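PDB 2II2: alpha-11 giardin from Giardia intestinalis, which binds calcium as a member of the annexin family, probably binds phospholipid in a calcium-dependent way, and may take part in parasite attachment and cytoskeletal remodelling. Local coordinates for residues 32-41 with 70-78; 156-167 with 190-201. All coordinates share one frame; numbering follows the deposited sequence. Where two conformers were deposited one is given.

In the fold
Interaction 1 (32-41 with 70-78) and interaction 2 (156-167 with 190-201) lie on opposite sides of the chain's centre, their own centres about 41 Å apart, and share no helix. Both are partly buried. Interaction 1 joins the start of helix 34-48 to the turn between helices 64-73 and 76-89; it sets arginines over and beside one buried indole, with waters and backbone carbonyls between, and lies nearer the calcium-binding residues Ile60 and Glu66. Interaction 2 is helix against helix, farther from the chain's centre and away from those residues; it is larger in area and held by interlocked aliphatic and aromatic side chains with no hydrogen bond across it.

Interaction 1 of 2, residues 32-41 with 70-78; sequences WSAEERKELR and ALGWDCNIS. With SO4 (sulfate ion), chain B.
Trp73 carries the apolar half of this contact, its indole packed against the first turns of helix 34-48. The CD methylene of Arg37 lies over one face of the six-membered ring, a CH-pi contact 4.1 Å from CD to the ring centroid, while CB and CG graze the rim at CZ3 and CE3. Leu40 CD2 meets Trp73 CZ3 at 4.0 Å, and Trp32 CD1 approaches Trp73 CH2 at 3.9 Å, the indole planes inclined by 49°. A long arginine suits this place because its methylenes cover the indole while its charged end travels on.

The polar half is largely mediated by water. The Arg37 chain bends at chi3 (-65°), and its guanidinium stands almost perpendicular to the indole. One water accepts weakly from Arg37 NH2 and donates to Gly72 O at 2.7 Å; another accepts from Arg37 NE at 2.8 Å and lies within hydrogen-bonding distance of Gly72 O and Asp74 O. Arg41 bends in the same way (chi3 -67°), and a further water accepts from its NH2 and donates to Trp73 O. Arg41 NH2 and Asp74 OD1 form a long salt bridge, 3.9 Å, with the oxygen well out of the guanidinium plane, an attraction of charge alone. Cys75 SG sits at the edge of that guanidinium. Asn76 N donates to O3 of a sulfate, probably from the crystallisation liquor, at 2.9 Å. Ser33 OG accepts from Glu36 N and Glu36 OE1 from Ser33 N, a capping box at the start of helix 34-48.

Around the contact, Trp73 NE1 donates a hydrogen bond to Thr29 OG1, and Phe52 of helix 52-59 meets the Trp73 ring. Asp265, in the loop after helix 249-263, forms a salt bridge with Arg37, joining that loop to helix 34-48.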
loop_
_atom_site.group_PDB
_atom_site.type_symbol
_atom_site.label_atom_id
_atom_site.label_comp_id
_atom_site.label_asym_id
_atom_site.label_seq_id
_atom_site.Cartn_x
_atom_site.Cartn_y
_atom_site.Cartn_z
ATOM N N TRP A 32 11.258 -1.388 -18.756
ATOM C CA TRP A 32 9.944 -1.811 -19.236
ATOM C C TRP A 32 8.754 -1.086 -18.618
ATOM O O TRP A 32 8.687 -0.918 -17.404
ATOM C CB TRP A 32 9.783 -3.316 -18.997
ATOM C CG TRP A 32 10.998 -4.107 -19.384
ATOM C CD1 TRP A 32 11.962 -4.605 -18.545
ATOM C CD2 TRP A 32 11.403 -4.474 -20.713
ATOM N NE1 TRP A 32 12.934 -5.250 -19.267
ATOM C CE2 TRP A 32 12.619 -5.184 -20.600
ATOM C CE3 TRP A 32 10.868 -4.252 -21.994
ATOM C CZ2 TRP A 32 13.293 -5.694 -21.713
ATOM C CZ3 TRP A 32 11.538 -4.780 -23.103
ATOM C CH2 TRP A 32 12.731 -5.489 -22.955
ATOM N N SER A 33 7.787 -0.712 -19.461
ATOM C CA SER A 33 6.500 -0.206 -18.974
ATOM C C SER A 33 5.668 -1.337 -18.338
ATOM O O SER A 33 6.010 -2.520 -18.491
ATOM C CB SER A 33 5.722 0.401 -20.124
ATOM O OG SER A 33 5.310 -0.623 -21.001
ATOM N N ALA A 34 4.569 -0.995 -17.654
ATOM C CA ALA A 34 3.669 -2.023 -17.124
ATOM C C ALA A 34 3.169 -2.948 -18.239
ATOM O O ALA A 34 3.195 -4.172 -18.089
ATOM C CB ALA A 34 2.511 -1.399 -16.385
ATOM N N GLU A 35 2.790 -2.374 -19.378
ATOM C CA GLU A 35 2.269 -3.161 -20.489
ATOM C C GLU A 35 3.359 -4.114 -20.994
ATOM O O GLU A 35 3.078 -5.283 -21.308
ATOM C CB GLU A 35 1.815 -2.231 -21.601
ATOM C CG GLU A 35 1.254 -2.940 -22.804
ATOM C CD GLU A 35 0.931 -1.968 -23.909
ATOM O OE1 GLU A 35 0.262 -0.954 -23.609
ATOM O OE2 GLU A 35 1.354 -2.211 -25.066
ATOM N N GLU A 36 4.585 -3.598 -21.112
ATOM C CA GLU A 36 5.720 -4.402 -21.563
ATOM C C GLU A 36 6.090 -5.497 -20.566
ATOM O O GLU A 36 6.465 -6.598 -20.984
ATOM C CB GLU A 36 6.934 -3.516 -21.875
ATOM C CG GLU A 36 6.733 -2.612 -23.092
ATOM C CD GLU A 36 7.782 -1.533 -23.214
ATOM O OE1 GLU A 36 8.408 -1.168 -22.212
ATOM O OE2 GLU A 36 7.958 -0.999 -24.335
ATOM N N ARG A 37 5.996 -5.213 -19.264
ATOM C CA ARG A 37 6.338 -6.266 -18.303
ATOM C C ARG A 37 5.409 -7.456 -18.482
ATOM O O ARG A 37 5.845 -8.608 -18.406
ATOM C CB ARG A 37 6.296 -5.775 -16.854
ATOM C CG ARG A 37 7.401 -4.814 -16.525
ATOM C CD ARG A 37 7.488 -4.540 -15.057
ATOM N NE ARG A 37 6.334 -3.853 -14.480
ATOM C CZ ARG A 37 6.112 -2.536 -14.513
ATOM N NH1 ARG A 37 6.938 -1.719 -15.162
ATOM N NH2 ARG A 37 5.049 -2.027 -13.900
ATOM N N LYS A 38 4.133 -7.173 -18.729
ATOM C CA LYS A 38 3.141 -8.240 -18.882
ATOM C C LYS A 38 3.444 -9.061 -20.142
ATOM O O LYS A 38 3.479 -10.306 -20.125
ATOM C CB LYS A 38 1.732 -7.635 -18.952
ATOM C CG LYS A 38 0.585 -8.654 -18.991
ATOM C CD LYS A 38 -0.775 -7.941 -19.159
ATOM C CE LYS A 38 -1.923 -8.942 -19.109
ATOM N NZ LYS A 38 -3.235 -8.270 -19.223
ATOM N N GLU A 39 3.691 -8.356 -21.241
ATOM C CA GLU A 39 4.064 -9.034 -22.501
ATOM C C GLU A 39 5.342 -9.855 -22.364
ATOM O O GLU A 39 5.430 -10.977 -22.868
ATOM C CB GLU A 39 4.215 -8.028 -23.641
ATOM C CG GLU A 39 2.886 -7.444 -24.097
ATOM C CD GLU A 39 2.994 -6.486 -25.281
ATOM O OE1 GLU A 39 4.086 -5.921 -25.558
ATOM O OE2 GLU A 39 1.961 -6.293 -25.957
ATOM N N LEU A 40 6.337 -9.296 -21.684
ATOM C CA LEU A 40 7.597 -9.981 -21.500
ATOM C C LEU A 40 7.372 -11.268 -20.698
ATOM O O LEU A 40 7.906 -12.317 -21.050
ATOM C CB LEU A 40 8.589 -9.055 -20.820
ATOM C CG LEU A 40 10.025 -9.541 -20.701
ATOM C CD1 LEU A 40 10.936 -8.320 -20.639
ATOM C CD2 LEU A 40 10.234 -10.403 -19.456
ATOM N N ARG A 41 6.582 -11.204 -19.630
ATOM C CA ARG A 41 6.339 -12.437 -18.854
ATOM C C ARG A 41 5.660 -13.506 -19.710
ATOM O O ARG A 41 5.977 -14.685 -19.627
ATOM C CB ARG A 41 5.510 -12.154 -17.584
ATOM C CG ARG A 41 6.231 -11.311 -16.575
ATOM C CD ARG A 41 5.486 -11.256 -15.280
ATOM N NE ARG A 41 4.219 -10.552 -15.366
ATOM C CZ ARG A 41 3.026 -11.078 -15.109
ATOM N NH1 ARG A 41 2.888 -12.355 -14.776
ATOM N NH2 ARG A 41 1.962 -10.304 -15.155
ATOM N N ALA A 70 8.902 -9.352 -7.033
ATOM C CA ALA A 70 7.777 -10.224 -7.343
ATOM C C ALA A 70 6.459 -9.479 -7.433
ATOM O O ALA A 70 5.633 -9.803 -8.282
ATOM C CB ALA A 70 7.674 -11.374 -6.352
ATOM N N LEU A 71 6.271 -8.496 -6.548
ATOM C CA LEU A 71 5.077 -7.674 -6.627
ATOM C C LEU A 71 5.131 -6.728 -7.824
ATOM O O LEU A 71 4.154 -6.619 -8.581
ATOM C CB LEU A 71 4.883 -6.878 -5.330
ATOM C CG LEU A 71 4.505 -7.663 -4.073
ATOM C CD1 LEU A 71 4.478 -6.724 -2.878
ATOM C CD2 LEU A 71 3.155 -8.407 -4.211
ATOM N N GLY A 72 6.276 -6.074 -8.011
ATOM C CA GLY A 72 6.417 -5.087 -9.077
ATOM C C GLY A 72 6.295 -5.702 -10.474
ATOM O O GLY A 72 5.745 -5.074 -11.378
ATOM N N TRP A 73 6.794 -6.923 -10.669
ATOM C CA TRP A 73 6.671 -7.601 -11.971
ATOM C C TRP A 73 5.278 -8.141 -12.289
ATOM O O TRP A 73 4.998 -8.459 -13.433
ATOM C CB TRP A 73 7.702 -8.741 -12.069
ATOM C CG TRP A 73 8.999 -8.294 -12.604
ATOM C CD1 TRP A 73 10.130 -7.946 -11.923
ATOM C CD2 TRP A 73 9.297 -8.128 -13.983
ATOM N NE1 TRP A 73 11.122 -7.588 -12.810
ATOM C CE2 TRP A 73 10.638 -7.691 -14.083
ATOM C CE3 TRP A 73 8.567 -8.333 -15.164
ATOM C CZ2 TRP A 73 11.267 -7.440 -15.314
ATOM C CZ3 TRP A 73 9.205 -8.085 -16.397
ATOM C CH2 TRP A 73 10.527 -7.630 -16.453
ATOM N N ASP A 74 4.438 -8.304 -11.265
ATOM C CA ASP A 74 3.113 -8.893 -11.479
ATOM C C ASP A 74 2.120 -7.835 -11.975
ATOM O O ASP A 74 2.396 -6.629 -11.932
ATOM C CB ASP A 74 2.606 -9.462 -10.138
ATOM C CG ASP A 74 1.562 -10.573 -10.300
ATOM O OD1 ASP A 74 1.123 -10.866 -11.435
ATOM O OD2 ASP A 74 1.217 -11.160 -9.249
ATOM N N CYS A 75 0.955 -8.297 -12.432
ATOM C CA CYS A 75 -0.192 -7.402 -12.632
ATOM C C CYS A 75 -0.717 -6.917 -11.275
ATOM O O CYS A 75 -0.712 -7.671 -10.285
ATOM C CB CYS A 75 -1.284 -8.091 -13.446
ATOM S SG CYS A 75 -0.761 -8.349 -15.156
ATOM N N ASN A 76 -1.165 -5.661 -11.225
ATOM C CA ASN A 76 -1.458 -5.017 -9.953
ATOM C C ASN A 76 -2.565 -5.732 -9.162
ATOM O O ASN A 76 -2.466 -5.878 -7.939
ATOM C CB ASN A 76 -1.825 -3.568 -10.230
ATOM C CG ASN A 76 -2.062 -2.796 -8.981
ATOM O OD1 ASN A 76 -3.211 -2.578 -8.570
ATOM N ND2 ASN A 76 -0.979 -2.378 -8.345
ATOM N N ILE A 77 -3.624 -6.176 -9.849
ATOM C CA ILE A 77 -4.721 -6.799 -9.125
ATOM C C ILE A 77 -4.280 -8.150 -8.545
ATOM O O ILE A 77 -4.621 -8.478 -7.418
ATOM C CB ILE A 77 -6.012 -6.884 -9.984
ATOM C CG1 ILE A 77 -6.558 -5.480 -10.311
ATOM C CG2 ILE A 77 -7.055 -7.746 -9.289
ATOM C CD1 ILE A 77 -6.928 -4.612 -9.080
ATOM N N SER A 78 -3.515 -8.926 -9.315
ATOM C CA SER A 78 -2.973 -10.185 -8.830
ATOM C C SER A 78 -2.088 -9.970 -7.605
ATOM O O SER A 78 -2.188 -10.695 -6.614
ATOM C CB SER A 78 -2.173 -10.875 -9.939
ATOM O OG SER A 78 -1.458 -11.976 -9.458
HETATM S S SO4 B . -1.479 -4.216 -14.942
HETATM O O1 SO4 B . -1.977 -2.909 -15.371
HETATM O O2 SO4 B . -0.578 -4.733 -15.967
HETATM O O3 SO4 B . -0.807 -4.132 -13.640
HETATM O O4 SO4 B . -2.618 -5.136 -14.833
HETATM O O HOH W 1 4.249 -2.825 -11.191
HETATM O O HOH W 2 3.802 -4.865 -13.660
HETATM O O HOH W 3 3.322 -7.896 -15.528
HETATM O O HOH W 4 0.436 -13.185 -12.591
#

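Interaction 2 of 2, residues 156-167 with 190-201; sequences VASDAEVLKHNL and YKEINHRFEVLT
Ala160 fits as a knob among Ile193, Arg196, Phe197 and Leu200, and its small methyl lets the helices close to 8.4 Å between axes where they cross at -57°. Its CB rests 3.7 Å from Arg196 CB and 3.8 Å from Leu200 CD1. Knobs come from the other helix as well: Ile193 enters among Val156, Asp159, Ala160 and Leu163, its CG2 being 3.9 Å from Leu163 CD1, and Phe197 enters among Ala160, Leu163, Lys164 and Leu167. With CG anti to the backbone N (chi1 -180°), the Phe197 ring extends to helix 156-169, where CD1 meets Leu163 CB at 3.7 Å and the ring edge faces the backbone N of Lys164.

Longer side chains flank these knobs. Leu200 lies across Glu161, CD2 to OE2 3.6 Å, and the Arg196 side chain passes over Ala157. Lys164 and Thr201 slide past each other through aliphatic carbons, the lysine then bending at chi4 toward its salt-bridge partner Asp169.

A second shell sets these groups in place. Thr201 OG1 donates to Phe197 O at 2.8 Å, and its CG2 covers one face of the Phe197 ring. Arg153 forms a salt bridge with Asp159, whose OD2 borders Ile193 CD1, while Val205 and Ala208 of helix 205-212 also pack on Phe197.

No hydrogen bond crosses between the helices, so cohesion rests on shape and apolar burial. Lys164 contributes its methylenes, whereas Glu161 and Asp159 bring carboxylate oxygens against methyl groups; the charges of Asp159 and Lys164 are met by Arg153 and Asp169, not across the contact.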
loop_
_atom_site.group_PDB
_atom_site.type_symbol
_atom_site.label_atom_id
_atom_site.label_comp_id
_atom_site.label_asym_id
_atom_site.label_seq_id
_atom_site.Cartn_x
_atom_site.Cartn_y
_atom_site.Cartn_z
ATOM N N VAL A 156 -20.668 19.739 6.413
ATOM C CA VAL A 156 -19.213 19.827 6.528
ATOM C C VAL A 156 -18.846 20.283 7.938
ATOM O O VAL A 156 -17.973 19.676 8.584
ATOM C CB VAL A 156 -18.573 20.741 5.453
ATOM C CG1 VAL A 156 -17.160 21.146 5.837
ATOM C CG2 VAL A 156 -18.626 20.085 4.064
ATOM N N ALA A 157 -19.539 21.309 8.448
ATOM C CA ALA A 157 -19.207 21.834 9.794
ATOM C C ALA A 157 -19.422 20.791 10.874
ATOM O O ALA A 157 -18.564 20.577 11.767
ATOM C CB ALA A 157 -19.990 23.099 10.108
ATOM N N SER A 158 -20.587 20.150 10.815
ATOM C CA SER A 158 -20.886 19.159 11.833
ATOM C C SER A 158 -19.975 17.931 11.722
ATOM O O SER A 158 -19.613 17.344 12.743
ATOM C CB SER A 158 -22.359 18.771 11.871
ATOM O OG SER A 158 -22.827 18.250 10.655
ATOM N N ASP A 159 -19.565 17.564 10.509
ATOM C CA ASP A 159 -18.660 16.440 10.338
ATOM C C ASP A 159 -17.286 16.742 10.935
ATOM O O ASP A 159 -16.661 15.878 11.553
ATOM C CB ASP A 159 -18.523 16.123 8.856
ATOM C CG ASP A 159 -19.751 15.458 8.255
ATOM O OD1 ASP A 159 -20.685 15.087 8.998
ATOM O OD2 ASP A 159 -19.761 15.334 7.006
ATOM N N ALA A 160 -16.805 17.965 10.753
ATOM C CA ALA A 160 -15.574 18.368 11.409
ATOM C C ALA A 160 -15.675 18.282 12.945
ATOM O O ALA A 160 -14.734 17.861 13.605
ATOM C CB ALA A 160 -15.170 19.754 10.972
ATOM N N GLU A 161 -16.840 18.662 13.484
ATOM C CA GLU A 161 -17.083 18.552 14.905
ATOM C C GLU A 161 -17.123 17.083 15.363
ATOM O O GLU A 161 -16.633 16.775 16.431
ATOM C CB GLU A 161 -18.368 19.289 15.296
ATOM C CG GLU A 161 -18.234 20.801 15.338
ATOM C CD GLU A 161 -17.475 21.347 16.546
ATOM O OE1 GLU A 161 -16.988 20.576 17.408
ATOM O OE2 GLU A 161 -17.369 22.591 16.612
ATOM N N VAL A 162 -17.665 16.177 14.546
ATOM C CA VAL A 162 -17.688 14.753 14.872
ATOM C C VAL A 162 -16.234 14.267 15.000
ATOM O O VAL A 162 -15.885 13.525 15.945
ATOM C CB VAL A 162 -18.452 13.921 13.799
ATOM C CG1 VAL A 162 -18.228 12.406 14.002
ATOM C CG2 VAL A 162 -19.930 14.255 13.823
ATOM N N LEU A 163 -15.372 14.668 14.067
ATOM C CA LEU A 163 -13.972 14.298 14.183
ATOM C C LEU A 163 -13.300 14.898 15.414
ATOM O O LEU A 163 -12.552 14.212 16.103
ATOM C CB LEU A 163 -13.175 14.676 12.932
ATOM C CG LEU A 163 -13.551 13.892 11.677
ATOM C CD1 LEU A 163 -12.735 14.372 10.493
ATOM C CD2 LEU A 163 -13.343 12.373 11.878
ATOM N N LYS A 164 -13.537 16.177 15.710
ATOM C CA LYS A 164 -12.936 16.766 16.901
ATOM C C LYS A 164 -13.431 16.035 18.137
ATOM O O LYS A 164 -12.651 15.691 19.032
ATOM C CB LYS A 164 -13.285 18.262 17.003
ATOM C CG LYS A 164 -12.870 18.938 18.328
ATOM C CD LYS A 164 -13.210 20.425 18.285
ATOM C CE LYS A 164 -12.761 21.142 19.542
ATOM N NZ LYS A 164 -13.637 20.800 20.674
ATOM N N HIS A 165 -14.731 15.792 18.205
ATOM C CA HIS A 165 -15.283 15.166 19.393
ATOM C C HIS A 165 -14.681 13.787 19.646
ATOM O O HIS A 165 -14.260 13.464 20.755
ATOM C CB HIS A 165 -16.784 15.043 19.284
ATOM C CG HIS A 165 -17.399 14.455 20.497
ATOM N ND1 HIS A 165 -17.485 15.147 21.684
ATOM C CD2 HIS A 165 -17.894 13.221 20.737
ATOM C CE1 HIS A 165 -18.035 14.369 22.601
ATOM N NE2 HIS A 165 -18.297 13.198 22.052
ATOM N N ASN A 166 -14.654 12.976 18.594
ATOM C CA ASN A 166 -14.175 11.615 18.750
ATOM C C ASN A 166 -12.677 11.511 18.876
ATOM O O ASN A 166 -12.189 10.740 19.706
ATOM C CB ASN A 166 -14.651 10.759 17.589
ATOM C CG ASN A 166 -16.106 10.360 17.721
ATOM O OD1 ASN A 166 -16.439 9.499 18.544
ATOM N ND2 ASN A 166 -16.985 10.989 16.945
ATOM N N LEU A 167 -11.941 12.315 18.118
ATOM C CA LEU A 167 -10.477 12.196 18.144
ATOM C C LEU A 167 -9.820 12.898 19.309
ATOM O O LEU A 167 -8.767 12.467 19.757
ATOM C CB LEU A 167 -9.834 12.683 16.831
ATOM C CG LEU A 167 -10.235 11.900 15.584
ATOM C CD1 LEU A 167 -9.686 12.566 14.338
ATOM C CD2 LEU A 167 -9.772 10.457 15.635
ATOM N N TYR A 190 -14.674 16.219 1.791
ATOM C CA TYR A 190 -13.632 15.954 2.754
ATOM C C TYR A 190 -12.541 17.036 2.804
ATOM O O TYR A 190 -12.016 17.333 3.874
ATOM C CB TYR A 190 -12.959 14.580 2.521
ATOM C CG TYR A 190 -12.227 14.128 3.750
ATOM C CD1 TYR A 190 -12.931 13.632 4.841
ATOM C CD2 TYR A 190 -10.847 14.242 3.852
ATOM C CE1 TYR A 190 -12.278 13.223 6.008
ATOM C CE2 TYR A 190 -10.164 13.830 5.001
ATOM C CZ TYR A 190 -10.894 13.326 6.100
ATOM O OH TYR A 190 -10.256 12.906 7.260
ATOM N N LYS A 191 -12.204 17.612 1.651
ATOM C CA LYS A 191 -11.236 18.706 1.651
ATOM C C LYS A 191 -11.745 19.824 2.582
ATOM O O LYS A 191 -10.967 20.424 3.351
ATOM C CB LYS A 191 -11.076 19.249 0.233
ATOM C CG LYS A 191 -9.957 20.262 0.079
ATOM C CD LYS A 191 -9.779 20.746 -1.344
ATOM C CE LYS A 191 -8.552 21.652 -1.422
ATOM N NZ LYS A 191 -8.330 22.083 -2.829
ATOM N N GLU A 192 -13.055 20.100 2.507
ATOM C CA GLU A 192 -13.654 21.113 3.358
ATOM C C GLU A 192 -13.716 20.699 4.844
ATOM O O GLU A 192 -13.461 21.519 5.740
ATOM C CB GLU A 192 -15.041 21.452 2.836
ATOM C CG GLU A 192 -14.985 22.032 1.434
ATOM C CD GLU A 192 -16.288 21.919 0.646
ATOM O OE1 GLU A 192 -17.311 21.450 1.200
ATOM O OE2 GLU A 192 -16.279 22.305 -0.554
ATOM N N ILE A 193 -14.040 19.426 5.112
ATOM C CA ILE A 193 -14.084 18.907 6.469
ATOM C C ILE A 193 -12.705 19.018 7.109
ATOM O O ILE A 193 -12.579 19.453 8.267
ATOM C CB ILE A 193 -14.599 17.452 6.481
ATOM C CG1 ILE A 193 -16.078 17.408 6.062
ATOM C CG2 ILE A 193 -14.348 16.784 7.830
ATOM C CD1 ILE A 193 -16.526 15.986 5.670
ATOM N N ASN A 194 -11.684 18.632 6.336
ATOM C CA ASN A 194 -10.324 18.695 6.796
ATOM C C ASN A 194 -9.908 20.116 7.172
ATOM O O ASN A 194 -9.334 20.347 8.249
ATOM C CB ASN A 194 -9.409 18.107 5.724
ATOM C CG ASN A 194 -7.975 18.115 6.123
ATOM O OD1 ASN A 194 -7.582 17.427 7.081
ATOM N ND2 ASN A 194 -7.152 18.862 5.388
ATOM N N HIS A 195 -10.199 21.067 6.300
ATOM C CA HIS A 195 -9.859 22.439 6.604
ATOM C C HIS A 195 -10.582 22.926 7.845
ATOM O O HIS A 195 -9.977 23.573 8.714
ATOM C CB HIS A 195 -10.207 23.322 5.411
ATOM C CG HIS A 195 -10.084 24.790 5.694
ATOM N ND1 HIS A 195 -8.890 25.369 6.059
ATOM C CD2 HIS A 195 -10.997 25.788 5.665
ATOM C CE1 HIS A 195 -9.067 26.666 6.236
ATOM N NE2 HIS A 195 -10.337 26.947 6.007
ATOM N N ARG A 196 -11.875 22.611 7.951
ATOM C CA ARG A 196 -12.646 23.073 9.118
ATOM C C ARG A 196 -12.076 22.465 10.399
ATOM O O ARG A 196 -12.018 23.152 11.438
ATOM C CB ARG A 196 -14.123 22.711 8.945
ATOM C CG ARG A 196 -14.898 23.520 7.878
ATOM C CD ARG A 196 -16.389 23.258 7.943
ATOM N NE ARG A 196 -17.130 24.210 8.779
ATOM C CZ ARG A 196 -17.655 25.357 8.351
ATOM N NH1 ARG A 196 -17.521 25.725 7.082
ATOM N NH2 ARG A 196 -18.309 26.147 9.195
ATOM N N PHE A 197 -11.656 21.195 10.338
ATOM C CA PHE A 197 -11.074 20.562 11.519
ATOM C C PHE A 197 -9.824 21.322 11.944
ATOM O O PHE A 197 -9.602 21.556 13.120
ATOM C CB PHE A 197 -10.727 19.108 11.208
ATOM C CG PHE A 197 -10.119 18.365 12.376
ATOM C CD1 PHE A 197 -10.916 17.580 13.195
ATOM C CD2 PHE A 197 -8.765 18.433 12.639
ATOM C CE1 PHE A 197 -10.386 16.882 14.242
ATOM C CE2 PHE A 197 -8.189 17.715 13.697
ATOM C CZ PHE A 197 -9.011 16.938 14.501
ATOM N N GLU A 198 -8.983 21.690 10.991
ATOM C CA GLU A 198 -7.730 22.397 11.304
ATOM C C GLU A 198 -8.042 23.747 11.946
ATOM O O GLU A 198 -7.389 24.151 12.904
ATOM C CB GLU A 198 -6.872 22.554 10.052
ATOM C CG GLU A 198 -6.259 21.224 9.625
ATOM C CD GLU A 198 -5.217 21.348 8.544
ATOM O OE1 GLU A 198 -5.087 22.434 7.939
ATOM O OE2 GLU A 198 -4.533 20.333 8.305
ATOM N N VAL A 199 -9.066 24.433 11.450
ATOM C CA VAL A 199 -9.445 25.722 11.995
ATOM C C VAL A 199 -9.999 25.547 13.415
ATOM O O VAL A 199 -9.642 26.287 14.330
ATOM C CB VAL A 199 -10.475 26.439 11.090
ATOM C CG1 VAL A 199 -11.027 27.711 11.762
ATOM C CG2 VAL A 199 -9.857 26.789 9.736
ATOM N N LEU A 200 -10.878 24.570 13.589
ATOM C CA LEU A 200 -11.508 24.307 14.883
ATOM C C LEU A 200 -10.523 23.906 15.991
ATOM O O LEU A 200 -10.693 24.253 17.176
ATOM C CB LEU A 200 -12.512 23.159 14.723
ATOM C CG LEU A 200 -13.899 23.394 14.133
ATOM C CD1 LEU A 200 -14.646 22.082 13.985
ATOM C CD2 LEU A 200 -14.691 24.324 15.029
ATOM N N THR A 201 -9.495 23.144 15.627
ATOM C CA THR A 201 -8.657 22.507 16.639
ATOM C C THR A 201 -7.228 23.037 16.727
ATOM O O THR A 201 -6.542 22.811 17.731
ATOM C CB THR A 201 -8.506 20.976 16.371
ATOM O OG1 THR A 201 -7.787 20.769 15.155
ATOM C CG2 THR A 201 -9.846 20.272 16.332
#